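Local coordinates for protein peptidoglycan D,D-transpeptidase FtsI (Yersinia pestis, PDB 6SYN) that probably cross-links septal peptidoglycan as a class B penicillin-binding protein, a D,D-transpeptidase that beta-lactam antibiotics inhibit, at residues Val259-Glu270 and Phe404-Met415. Numbering follows the deposited sequence.
Sequences VMTALQHGVVKE and FPEPLVRTVVHM
Met260 reaches from helix 255-264 across to helix 406-416 and the Phe404 ring just before it. Its CB lies against CE2 of Phe404 at 3.8 Å and, a little farther off, CD2 of Leu408. CG rests on Val412 CG2 (3.7 Å). SD stands above the face of the Phe404 ring, 5.3 Å from the centroid, a distant Met-aromatic contact. With CG anti to the carbonyl carbon (chi1 -77°) and the chain extended beyond it, the CE methyl is carried to Val409 CG1 and Val412 CG1.

Gln264, one turn on, sets its amide beside the Phe404 ring with the two planes 15° apart. NE2 lies 3.7 Å from CZ, while OE1 approaches Pro405 CD and Leu408 CD1. Val412 also packs its CG2 on Leu263 CD1 and on Val259 CG1, which in turn touches Met415 SD. At the exposed margin, past the Schellman turn at Gly266 that ends the first helix, Glu270 OE2 is 3.1 Å from Thr411 OG1; the carbonyl of Pro407 is a second possible acceptor for this hydroxyl.

The short helix axes approach to 10.0 Å at 133°, about midway between perpendicular and antiparallel. Helix 255-264 begins at Lys255 of the SxxK motif in the penicillin-binding transpeptidase fold, and this packing ties its distal turns to helix 406-416; the side chain of Val259 lies about 13 Å from the bound ligand. Helix 370-381 supplies Ile380 against Met260, helix 319-327 flanks Phe404 through Thr324, and helix 297-303 packs on Val259 and Met415.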
loop_
_atom_site.group_PDB
_atom_site.type_symbol
_atom_site.label_atom_id
_atom_site.label_comp_id
_atom_site.label_asym_id
_atom_site.label_seq_id
_atom_site.Cartn_x
_atom_site.Cartn_y
_atom_site.Cartn_z
ATOM N N VAL A 259 10.395 10.292 -20.325
ATOM C CA VAL A 259 10.250 11.654 -20.916
ATOM C C VAL A 259 11.314 12.564 -20.296
ATOM O O VAL A 259 11.948 13.313 -21.050
ATOM C CB VAL A 259 8.823 12.201 -20.723
ATOM C CG1 VAL A 259 8.719 13.680 -21.063
ATOM C CG2 VAL A 259 7.820 11.400 -21.535
ATOM N N MET A 260 11.521 12.475 -18.982
ATOM C CA MET A 260 12.517 13.299 -18.247
ATOM C C MET A 260 13.922 13.020 -18.798
ATOM O O MET A 260 14.616 13.985 -19.161
ATOM C CB MET A 260 12.471 13.013 -16.741
ATOM C CG MET A 260 11.285 13.670 -16.047
ATOM S SD MET A 260 10.986 13.048 -14.373
ATOM C CE MET A 260 9.473 13.917 -13.970
ATOM N N THR A 261 14.315 11.750 -18.880
ATOM C CA THR A 261 15.653 11.323 -19.368
ATOM C C THR A 261 15.882 11.881 -20.779
ATOM O O THR A 261 16.938 12.489 -21.006
ATOM C CB THR A 261 15.794 9.795 -19.321
ATOM O OG1 THR A 261 15.398 9.362 -18.020
ATOM C CG2 THR A 261 17.204 9.320 -19.592
ATOM N N ALA A 262 14.920 11.678 -21.683
ATOM C CA ALA A 262 15.008 12.036 -23.118
ATOM C C ALA A 262 15.169 13.553 -23.278
ATOM O O ALA A 262 15.940 13.971 -24.158
ATOM C CB ALA A 262 13.793 11.523 -23.852
ATOM N N LEU A 263 14.467 14.343 -22.462
ATOM C CA LEU A 263 14.608 15.824 -22.431
ATOM C C LEU A 263 16.047 16.194 -22.038
ATOM O O LEU A 263 16.679 16.961 -22.792
ATOM C CB LEU A 263 13.573 16.417 -21.465
ATOM C CG LEU A 263 12.119 16.362 -21.938
ATOM C CD1 LEU A 263 11.160 16.771 -20.832
ATOM C CD2 LEU A 263 11.905 17.240 -23.155
ATOM N N GLN A 264 16.562 15.645 -20.931
ATOM C CA GLN A 264 17.932 15.929 -20.419
ATOM C C GLN A 264 18.985 15.529 -21.458
ATOM O O GLN A 264 19.954 16.284 -21.620
ATOM C CB GLN A 264 18.220 15.180 -19.119
ATOM C CG GLN A 264 19.606 15.468 -18.563
ATOM C CD GLN A 264 19.635 15.387 -17.058
ATOM O OE1 GLN A 264 19.508 16.394 -16.363
ATOM N NE2 GLN A 264 19.788 14.177 -16.543
ATOM N N HIS A 265 18.813 14.378 -22.112
ATOM C CA HIS A 265 19.761 13.821 -23.115
ATOM C C HIS A 265 19.634 14.570 -24.448
ATOM O O HIS A 265 20.367 14.211 -25.383
ATOM C CB HIS A 265 19.535 12.312 -23.289
ATOM C CG HIS A 265 20.178 11.471 -22.238
ATOM N ND1 HIS A 265 21.148 10.536 -22.538
ATOM C CD2 HIS A 265 19.998 11.411 -20.900
ATOM C CE1 HIS A 265 21.534 9.931 -21.430
ATOM N NE2 HIS A 265 20.842 10.448 -20.413
ATOM N N GLY A 266 18.729 15.550 -24.541
ATOM C CA GLY A 266 18.509 16.376 -25.745
ATOM C C GLY A 266 18.009 15.552 -26.922
ATOM O O GLY A 266 18.142 16.018 -28.068
ATOM N N VAL A 267 17.440 14.375 -26.655
ATOM C CA VAL A 267 16.885 13.446 -27.682
ATOM C C VAL A 267 15.647 14.097 -28.315
ATOM O O VAL A 267 15.423 13.901 -29.531
ATOM C CB VAL A 267 16.574 12.078 -27.045
ATOM C CG1 VAL A 267 15.568 11.264 -27.843
ATOM C CG2 VAL A 267 17.845 11.282 -26.815
ATOM N N VAL A 268 14.881 14.842 -27.512
ATOM C CA VAL A 268 13.628 15.549 -27.919
ATOM C C VAL A 268 13.577 16.901 -27.200
ATOM O O VAL A 268 14.440 17.156 -26.332
ATOM C CB VAL A 268 12.362 14.725 -27.601
ATOM C CG1 VAL A 268 12.145 13.595 -28.593
ATOM C CG2 VAL A 268 12.365 14.189 -26.176
ATOM N N LYS A 269 12.584 17.716 -27.562
ATOM C CA LYS A 269 12.226 18.999 -26.905
ATOM C C LYS A 269 10.722 18.965 -26.598
ATOM O O LYS A 269 10.007 18.216 -27.287
ATOM C CB LYS A 269 12.657 20.151 -27.821
ATOM C CG LYS A 269 14.024 19.955 -28.472
ATOM C CD LYS A 269 14.678 21.209 -29.006
ATOM C CE LYS A 269 15.238 22.103 -27.920
ATOM N NZ LYS A 269 14.286 23.179 -27.558
ATOM N N GLU A 270 10.258 19.727 -25.603
ATOM C CA GLU A 270 8.851 19.700 -25.105
ATOM C C GLU A 270 7.869 19.479 -26.255
ATOM O O GLU A 270 6.990 18.599 -26.129
ATOM C CB GLU A 270 8.422 21.029 -24.492
ATOM C CG GLU A 270 9.069 21.356 -23.167
ATOM C CD GLU A 270 8.865 22.808 -22.767
ATOM O OE1 GLU A 270 8.688 23.646 -23.677
ATOM O OE2 GLU A 270 8.870 23.097 -21.554
ATOM N N PHE A 404 17.067 15.430 -10.421
ATOM C CA PHE A 404 16.781 16.148 -11.692
ATOM C C PHE A 404 16.586 17.636 -11.414
ATOM O O PHE A 404 16.025 18.004 -10.383
ATOM C CB PHE A 404 15.561 15.559 -12.404
ATOM C CG PHE A 404 15.904 14.544 -13.463
ATOM C CD1 PHE A 404 16.430 13.309 -13.119
ATOM C CD2 PHE A 404 15.719 14.830 -14.806
ATOM C CE1 PHE A 404 16.756 12.380 -14.097
ATOM C CE2 PHE A 404 16.040 13.898 -15.784
ATOM C CZ PHE A 404 16.558 12.674 -15.428
ATOM N N PRO A 405 17.021 18.520 -12.341
ATOM C CA PRO A 405 16.813 19.964 -12.208
ATOM C C PRO A 405 15.320 20.341 -12.208
ATOM O O PRO A 405 14.584 19.802 -13.017
ATOM C CB PRO A 405 17.509 20.565 -13.442
ATOM C CG PRO A 405 18.403 19.460 -13.977
ATOM C CD PRO A 405 17.716 18.170 -13.590
ATOM N N GLU A 406 14.923 21.264 -11.326
ATOM C CA GLU A 406 13.502 21.583 -11.005
ATOM C C GLU A 406 12.691 21.874 -12.271
ATOM O O GLU A 406 11.596 21.336 -12.418
ATOM C CB GLU A 406 13.424 22.747 -10.014
ATOM C CG GLU A 406 12.036 23.338 -9.869
ATOM C CD GLU A 406 11.948 24.467 -8.858
ATOM O OE1 GLU A 406 10.997 24.456 -8.044
ATOM O OE2 GLU A 406 12.818 25.367 -8.901
ATOM N N PRO A 407 13.159 22.732 -13.213
ATOM C CA PRO A 407 12.318 23.165 -14.336
ATOM C C PRO A 407 12.071 22.039 -15.355
ATOM O O PRO A 407 11.038 22.050 -16.015
ATOM C CB PRO A 407 13.088 24.334 -14.980
ATOM C CG PRO A 407 14.260 24.615 -14.044
ATOM C CD PRO A 407 14.503 23.331 -13.275
ATOM N N LEU A 408 13.025 21.107 -15.447
ATOM C CA LEU A 408 12.944 19.856 -16.248
ATOM C C LEU A 408 11.766 19.013 -15.743
ATOM O O LEU A 408 10.969 18.560 -16.591
ATOM C CB LEU A 408 14.276 19.108 -16.116
ATOM C CG LEU A 408 14.576 18.084 -17.207
ATOM C CD1 LEU A 408 16.070 17.818 -17.309
ATOM C CD2 LEU A 408 13.816 16.789 -16.965
ATOM N N VAL A 409 11.650 18.832 -14.421
ATOM C CA VAL A 409 10.609 17.976 -13.771
ATOM C C VAL A 409 9.245 18.684 -13.873
ATOM O O VAL A 409 8.231 17.984 -14.113
ATOM C CB VAL A 409 10.977 17.641 -12.308
ATOM C CG1 VAL A 409 9.911 16.805 -11.612
ATOM C CG2 VAL A 409 12.325 16.947 -12.202
ATOM N N ARG A 410 9.220 20.013 -13.699
ATOM C CA ARG A 410 7.977 20.830 -13.646
ATOM C C ARG A 410 7.296 20.779 -15.015
ATOM O O ARG A 410 6.058 20.623 -15.047
ATOM C CB ARG A 410 8.282 22.267 -13.209
ATOM C CG ARG A 410 7.063 23.181 -13.173
ATOM C CD ARG A 410 7.274 24.469 -12.393
ATOM N NE ARG A 410 7.093 24.250 -10.959
ATOM C CZ ARG A 410 7.986 24.516 -10.002
ATOM N NH1 ARG A 410 9.164 25.048 -10.296
ATOM N NH2 ARG A 410 7.688 24.252 -8.739
ATOM N N THR A 411 8.085 20.874 -16.092
ATOM C CA THR A 411 7.628 20.734 -17.500
ATOM C C THR A 411 6.934 19.381 -17.680
ATOM O O THR A 411 5.875 19.355 -18.328
ATOM C CB THR A 411 8.787 20.913 -18.492
ATOM O OG1 THR A 411 9.094 22.306 -18.564
ATOM C CG2 THR A 411 8.467 20.425 -19.887
ATOM N N VAL A 412 7.509 18.303 -17.139
ATOM C CA VAL A 412 6.958 16.920 -17.278
ATOM C C VAL A 412 5.751 16.763 -16.347
ATOM O O VAL A 412 4.779 16.100 -16.757
ATOM C CB VAL A 412 8.025 15.840 -17.022
ATOM C CG1 VAL A 412 7.430 14.440 -17.023
ATOM C CG2 VAL A 412 9.150 15.935 -18.039
ATOM N N VAL A 413 5.797 17.343 -15.148
ATOM C CA VAL A 413 4.601 17.391 -14.260
ATOM C C VAL A 413 3.488 18.102 -15.042
ATOM O O VAL A 413 2.367 17.558 -15.081
ATOM C CB VAL A 413 4.893 18.051 -12.897
ATOM C CG1 VAL A 413 3.621 18.253 -12.087
ATOM C CG2 VAL A 413 5.892 17.241 -12.081
ATOM N N HIS A 414 3.781 19.238 -15.688
ATOM C CA HIS A 414 2.772 19.995 -16.480
ATOM C C HIS A 414 2.227 19.109 -17.609
ATOM O O HIS A 414 1.002 19.139 -17.819
ATOM C CB HIS A 414 3.299 21.337 -17.011
ATOM C CG HIS A 414 2.266 22.051 -17.822
ATOM N ND1 HIS A 414 2.216 21.963 -19.201
ATOM C CD2 HIS A 414 1.200 22.796 -17.456
ATOM C CE1 HIS A 414 1.184 22.652 -19.651
ATOM N NE2 HIS A 414 0.545 23.171 -18.603
ATOM N N MET A 415 3.093 18.348 -18.294
ATOM C CA MET A 415 2.701 17.334 -19.318
ATOM C C MET A 415 1.723 16.316 -18.713
ATOM O O MET A 415 0.773 15.911 -19.418
ATOM C CB MET A 415 3.915 16.573 -19.857
ATOM C CG MET A 415 4.647 17.300 -20.962
ATOM S SD MET A 415 6.207 16.483 -21.350
ATOM C CE MET A 415 6.916 17.674 -22.486
#